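Local atomic coordinates of sugar-phosphate aldolase (Thermotoga maritima, PDB entry 1PVT), a protein that belongs to the class II aldolase and adducin family, with the AraD-like fold of a central mixed beta-sheet flanked by helices. Residues V13-W16 and L17-G21; S101-P104 and T105-I109; S67-R70 and E71-E74. All coordinates share one frame; numbering follows the deposited sequence.

Contact 1. Residues V13-W16 and L17-G21; sequences VAYW and LAIKG
The phenol end of Tyr15 overlaps Ile19 one turn further along helix 2-19, near the C-terminal end of this first helix of the AraD-like fold, a worked case of i to i+4 packing. CB of Ile19 lies over one face of the ring, displaced toward its rim, while CD1 of Ile19 reaches the hydroxyl, 3.3 Å from Tyr15 OH. With CG of Tyr15 anti to the backbone N (chi1 176°), the ring lies beside the carbonyl carbon and its hydroxyl end comes up to Ile19. The other branch of Ile19, CG2, lies alongside Trp16, 3.6 Å from Trp16 CE3. The same indole meets Lys20 at its edge, where CD of Lys20 lies close to the ring plane; the ammonium beyond forms a salt bridge with Glu211. On the buried flank Val13 and Leu17 run side by side, against Ile30 of strand 28-34. Beneath the side chains, successive i to i+4 backbone bonds hold the turn, the one from Ile19 N to Tyr15 O being almost straight at 177°. The helix gives out at Lys20, whose amide still donates to Trp16 O at 3.0 Å, while Gly21 N turns back to Ala18 O, also at 3.0 Å.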
# COMPACT_ATOMS: atom_id res chain seq x y z
N VAL A 13 0.33 -12.55 1.82
CA VAL A 13 0.17 -11.30 2.57
C VAL A 13 -1.31 -10.96 2.79
O VAL A 13 -1.70 -10.47 3.85
CB VAL A 13 0.88 -10.11 1.84
CG1 VAL A 13 0.37 -8.76 2.38
CG2 VAL A 13 2.40 -10.23 2.02
N ALA A 14 -2.13 -11.22 1.78
CA ALA A 14 -3.56 -10.95 1.87
C ALA A 14 -4.10 -11.76 3.01
O ALA A 14 -4.92 -11.28 3.78
CB ALA A 14 -4.25 -11.37 0.61
N TYR A 15 -3.65 -13.00 3.12
CA TYR A 15 -4.11 -13.88 4.18
C TYR A 15 -3.77 -13.33 5.55
O TYR A 15 -4.66 -13.14 6.38
CB TYR A 15 -3.46 -15.25 4.07
CG TYR A 15 -3.84 -16.14 5.22
CD1 TYR A 15 -5.13 -16.65 5.32
CD2 TYR A 15 -2.93 -16.44 6.23
CE1 TYR A 15 -5.52 -17.41 6.41
CE2 TYR A 15 -3.30 -17.20 7.33
CZ TYR A 15 -4.60 -17.69 7.42
OH TYR A 15 -5.01 -18.43 8.51
N TRP A 16 -2.50 -13.08 5.79
CA TRP A 16 -2.09 -12.56 7.08
C TRP A 16 -2.78 -11.27 7.45
O TRP A 16 -3.07 -11.01 8.62
CB TRP A 16 -0.58 -12.41 7.11
CG TRP A 16 0.01 -13.73 7.36
CD1 TRP A 16 0.48 -14.62 6.43
CD2 TRP A 16 0.03 -14.40 8.62
NE1 TRP A 16 0.78 -15.82 7.04
CE2 TRP A 16 0.51 -15.71 8.38
CE3 TRP A 16 -0.32 -14.02 9.93
CZ2 TRP A 16 0.65 -16.65 9.41
CZ3 TRP A 16 -0.19 -14.95 10.94
CH2 TRP A 16 0.30 -16.26 10.68
N LEU A 17 -3.05 -10.47 6.44
CA LEU A 17 -3.73 -9.19 6.60
C LEU A 17 -5.14 -9.43 7.18
O LEU A 17 -5.56 -8.76 8.13
CB LEU A 17 -3.83 -8.52 5.21
CG LEU A 17 -3.35 -7.10 4.92
CD1 LEU A 17 -2.26 -6.69 5.87
CD2 LEU A 17 -2.84 -7.04 3.49
N ALA A 18 -5.85 -10.40 6.60
CA ALA A 18 -7.20 -10.75 7.03
C ALA A 18 -7.24 -11.45 8.38
O ALA A 18 -8.03 -11.10 9.25
CB ALA A 18 -7.86 -11.62 5.97
N ILE A 19 -6.39 -12.45 8.54
CA ILE A 19 -6.35 -13.22 9.78
C ILE A 19 -5.98 -12.37 10.98
O ILE A 19 -6.45 -12.64 12.07
CB ILE A 19 -5.34 -14.38 9.68
CG1 ILE A 19 -5.75 -15.50 10.63
CG2 ILE A 19 -3.95 -13.91 10.05
CD1 ILE A 19 -6.91 -16.30 10.14
N LYS A 20 -5.13 -11.36 10.80
CA LYS A 20 -4.75 -10.54 11.93
C LYS A 20 -5.64 -9.32 12.03
O LYS A 20 -5.38 -8.40 12.81
CB LYS A 20 -3.28 -10.15 11.85
CG LYS A 20 -2.40 -11.37 11.95
CD LYS A 20 -0.93 -11.03 12.03
CE LYS A 20 -0.60 -10.32 13.32
NZ LYS A 20 0.86 -10.02 13.43
N GLY A 21 -6.69 -9.31 11.22
CA GLY A 21 -7.64 -8.21 11.26
C GLY A 21 -7.13 -6.89 10.74
O GLY A 21 -7.84 -5.87 10.79

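Contact 2. Residues S101-P104 and T105-I109; sequences SEFP and THLMI
Glu102 and His106 meet across the first turn of helix 103-115 by a side-chain hydrogen bond, His106 NE2 to Glu102 OE2 at 3.2 Å. The donor angle is 166° and the oxygen lies almost exactly in the imidazole plane, but it is approached on its anti side, with carboxylate and ring planes turned 35° apart. Glu102 is the N-cap residue; its CG sits between the backbone N and the carbonyl carbon (chi1 56°), and the chain, extended from there, brings the carboxylate to the ring. The same residue also grips His106 through the backbone, His106 N donating to Glu102 O at 3.1 Å, and that carbonyl oxygen lies at the ring edge, 3.0 Å from His106 CD2. Beside this polar pair, Phe103 CE1 rests 3.5 Å from Leu107 CG, the two side chains pointing the same way, while Leu107 N binds Phe103 O at 2.8 Å.

In the next shell, Ser31 OG hydrogen-bonds ND1 of His106, so both ring nitrogens are engaged and the rotation of the imidazole is fixed. His125 makes a further, weak bond to Glu102 OE2, and Tyr90 meets the Phe103 ring edge-to-face. Taken together, this is a His-carboxylate hydrogen bond at the N-terminal end of a helix, set against the central sheet of the AraD-like fold.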
# COMPACT_ATOMS: atom_id res chain seq x y z
N SER A 101 -10.25 0.75 -7.37
CA SER A 101 -10.51 2.15 -7.63
C SER A 101 -9.25 2.99 -7.38
O SER A 101 -8.98 3.95 -8.10
CB SER A 101 -11.63 2.66 -6.70
OG SER A 101 -12.76 1.80 -6.72
N GLU A 102 -8.46 2.63 -6.36
CA GLU A 102 -7.26 3.41 -6.05
C GLU A 102 -6.06 3.08 -6.92
O GLU A 102 -4.92 3.44 -6.62
CB GLU A 102 -6.89 3.29 -4.56
CG GLU A 102 -6.69 1.89 -4.02
CD GLU A 102 -6.50 1.89 -2.52
OE1 GLU A 102 -7.37 2.46 -1.82
OE2 GLU A 102 -5.50 1.34 -2.03
N PHE A 103 -6.34 2.38 -8.01
CA PHE A 103 -5.33 2.00 -8.98
C PHE A 103 -4.52 3.24 -9.41
O PHE A 103 -3.29 3.23 -9.39
CB PHE A 103 -6.04 1.32 -10.17
CG PHE A 103 -5.36 1.49 -11.49
CD1 PHE A 103 -3.98 1.36 -11.63
CD2 PHE A 103 -6.12 1.76 -12.63
CE1 PHE A 103 -3.35 1.50 -12.88
CE2 PHE A 103 -5.52 1.90 -13.89
CZ PHE A 103 -4.13 1.77 -14.02
N PRO A 104 -5.22 4.33 -9.78
CA PRO A 104 -4.59 5.57 -10.21
C PRO A 104 -3.54 6.04 -9.21
O PRO A 104 -2.42 6.42 -9.58
CB PRO A 104 -5.76 6.53 -10.29
CG PRO A 104 -6.88 5.64 -10.70
CD PRO A 104 -6.69 4.45 -9.82
N THR A 105 -3.93 6.03 -7.94
CA THR A 105 -3.04 6.46 -6.87
C THR A 105 -1.76 5.63 -6.89
O THR A 105 -0.66 6.18 -6.95
CB THR A 105 -3.70 6.31 -5.51
OG1 THR A 105 -4.95 7.02 -5.51
CG2 THR A 105 -2.81 6.87 -4.44
N HIS A 106 -1.91 4.31 -6.84
CA HIS A 106 -0.78 3.39 -6.87
C HIS A 106 0.08 3.70 -8.07
O HIS A 106 1.32 3.67 -8.01
CB HIS A 106 -1.28 1.94 -7.00
CG HIS A 106 -1.86 1.39 -5.74
ND1 HIS A 106 -1.24 0.41 -5.00
CD2 HIS A 106 -3.00 1.69 -5.07
CE1 HIS A 106 -1.97 0.13 -3.93
NE2 HIS A 106 -3.04 0.90 -3.95
N LEU A 107 -0.60 3.98 -9.18
CA LEU A 107 0.08 4.29 -10.42
C LEU A 107 1.14 5.32 -10.17
O LEU A 107 2.32 5.10 -10.44
CB LEU A 107 -0.91 4.83 -11.44
CG LEU A 107 -0.90 4.06 -12.76
CD1 LEU A 107 -1.60 4.90 -13.81
CD2 LEU A 107 0.53 3.75 -13.18
N MSE A 108 0.71 6.45 -9.61
CA MSE A 108 1.62 7.54 -9.34
C MSE A 108 2.84 7.19 -8.51
O MSE A 108 3.96 7.54 -8.88
CB MSE A 108 0.87 8.70 -8.71
CG MSE A 108 -0.12 9.36 -9.67
SE MSE A 108 0.55 9.49 -11.52
CE MSE A 108 -0.94 8.61 -12.43
N ILE A 109 2.63 6.51 -7.38
CA ILE A 109 3.76 6.15 -6.53
C ILE A 109 4.70 5.24 -7.31
O ILE A 109 5.93 5.37 -7.22
CB ILE A 109 3.34 5.37 -5.27
CG1 ILE A 109 2.31 6.16 -4.47
CG2 ILE A 109 4.57 5.11 -4.41
CD1 ILE A 109 0.89 5.96 -4.93

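Contact 3. Residues S67-R70 and E71-E74; sequences SRMR and EVYE
The backbone runs extended through Ser67 and Arg68, the N-cap residue, and then coils into a short helical turn from Met69, with Val72 N donating to Arg68 O at 2.9 Å, followed by a weak bond from Tyr73 N to Met69 O. Across this turn Arg68 and Glu71 lie side by side and form a salt bridge, Arg68 NE to Glu71 OE1 at 3.2 Å. The N-H points well at the oxygen (163°), which lies in the guanidinium plane, yet the arginine comes from above the carboxylate, the two planes standing 80° apart. Glu71 CG is anti to its carbonyl carbon (chi1 -54°) and the chain beyond is extended, carrying the acid back beside the N-cap residue. A water accepts from Arg68 N; its approach to Glu71 OE1 is too short in the model, so that bridge is doubtful. A second water accepts from Arg70 NE at 2.6 Å and reaches Glu71 OE2 weakly. On the buried side, the methyl CE of the selenomethionine Met69 packs on CG1 of Val72 at 3.5 Å. The Tyr73 ring turns its edge to Met69 O. Helix 69-72 is thus clasped between two neighbours: Met69 lies on Ile30 of strand 28-34, whereas Arg70, Val72 and Tyr73 pack on helix 2-19 at Ala18 and Ala14, with Gln11 of that helix bonding to Val72 O.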
# COMPACT_ATOMS: atom_id res chain seq x y z
N SER A 67 -12.18 -6.36 -4.31
CA SER A 67 -11.38 -7.43 -3.74
C SER A 67 -11.21 -7.30 -2.23
O SER A 67 -10.96 -6.20 -1.70
CB SER A 67 -10.00 -7.52 -4.41
OG SER A 67 -9.14 -6.49 -3.95
N ARG A 68 -11.36 -8.44 -1.56
CA ARG A 68 -11.24 -8.54 -0.12
C ARG A 68 -10.12 -9.51 0.17
O ARG A 68 -10.07 -10.61 -0.37
CB ARG A 68 -12.56 -9.04 0.46
CG ARG A 68 -13.65 -8.00 0.34
CD ARG A 68 -15.01 -8.52 0.75
NE ARG A 68 -15.62 -9.34 -0.29
CZ ARG A 68 -16.89 -9.23 -0.67
NH1 ARG A 68 -17.70 -8.33 -0.11
NH2 ARG A 68 -17.36 -10.03 -1.62
N MSE A 69 -9.21 -9.08 1.04
CA MSE A 69 -8.06 -9.89 1.39
C MSE A 69 -8.40 -11.30 1.83
O MSE A 69 -7.64 -12.23 1.55
CB MSE A 69 -7.27 -9.20 2.51
CG MSE A 69 -6.85 -7.78 2.18
SE MSE A 69 -5.91 -7.57 0.46
CE MSE A 69 -7.45 -7.23 -0.69
N ARG A 70 -9.54 -11.47 2.50
CA ARG A 70 -9.92 -12.79 3.00
C ARG A 70 -10.30 -13.66 1.85
O ARG A 70 -10.64 -14.82 2.03
CB ARG A 70 -11.08 -12.70 3.99
CG ARG A 70 -12.43 -12.35 3.38
CD ARG A 70 -13.57 -12.49 4.40
NE ARG A 70 -14.89 -12.31 3.79
CZ ARG A 70 -15.49 -11.13 3.63
NH1 ARG A 70 -14.89 -10.02 4.05
NH2 ARG A 70 -16.68 -11.06 3.04
N GLU A 71 -10.23 -13.07 0.65
CA GLU A 71 -10.56 -13.77 -0.58
C GLU A 71 -9.40 -13.82 -1.57
O GLU A 71 -9.15 -14.87 -2.17
CB GLU A 71 -11.77 -13.12 -1.23
CG GLU A 71 -12.97 -13.00 -0.31
CD GLU A 71 -14.29 -12.79 -1.05
OE1 GLU A 71 -14.38 -11.84 -1.88
OE2 GLU A 71 -15.24 -13.57 -0.79
N VAL A 72 -8.68 -12.72 -1.75
CA VAL A 72 -7.60 -12.74 -2.71
C VAL A 72 -6.50 -13.70 -2.30
O VAL A 72 -5.66 -14.09 -3.12
CB VAL A 72 -7.00 -11.33 -2.96
CG1 VAL A 72 -7.90 -10.28 -2.34
CG2 VAL A 72 -5.58 -11.27 -2.44
N TYR A 73 -6.49 -14.11 -1.04
CA TYR A 73 -5.45 -15.04 -0.61
C TYR A 73 -5.83 -16.42 -1.09
O TYR A 73 -5.00 -17.33 -1.14
CB TYR A 73 -5.30 -15.04 0.91
CG TYR A 73 -6.16 -16.06 1.62
CD1 TYR A 73 -5.81 -17.40 1.67
CD2 TYR A 73 -7.36 -15.68 2.22
CE1 TYR A 73 -6.62 -18.34 2.28
CE2 TYR A 73 -8.18 -16.61 2.84
CZ TYR A 73 -7.81 -17.93 2.87
OH TYR A 73 -8.67 -18.85 3.44
N GLU A 74 -7.09 -16.59 -1.45
CA GLU A 74 -7.59 -17.87 -1.92
C GLU A 74 -7.78 -17.92 -3.43
O GLU A 74 -7.46 -18.91 -4.08
CB GLU A 74 -8.93 -18.17 -1.26
CG GLU A 74 -8.85 -19.00 -0.02
CD GLU A 74 -10.17 -19.63 0.28
OE1 GLU A 74 -11.16 -18.89 0.47
OE2 GLU A 74 -10.22 -20.88 0.32
O HOH W 1 -13.24 -10.20 -3.23
O HOH W 2 -16.31 -14.01 2.46

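In the fold
From the N terminus, contact 1 comes first, in the last turns of helix 2-19; contact 3 follows after strand 58-63, and contact 2 opens helix 103-115. All three are in series, none nesting in or crossing another, and each spans a single turn without closing a long loop. In space contacts 1 and 3 pack together: Tyr15 N lies 3.4 Å from Tyr73 CB, and the two tyrosine rings meet edge-to-face, joining the first helix to helix 69-72. Contact 2 stands apart, its centre about 22 Å from that of contact 1, on the opposite side of the chain's centre; it sets the start of helix 103-115 against strand 122-126, through His106 on Ile123, and against helix 173-182, through Thr105 on Leu175.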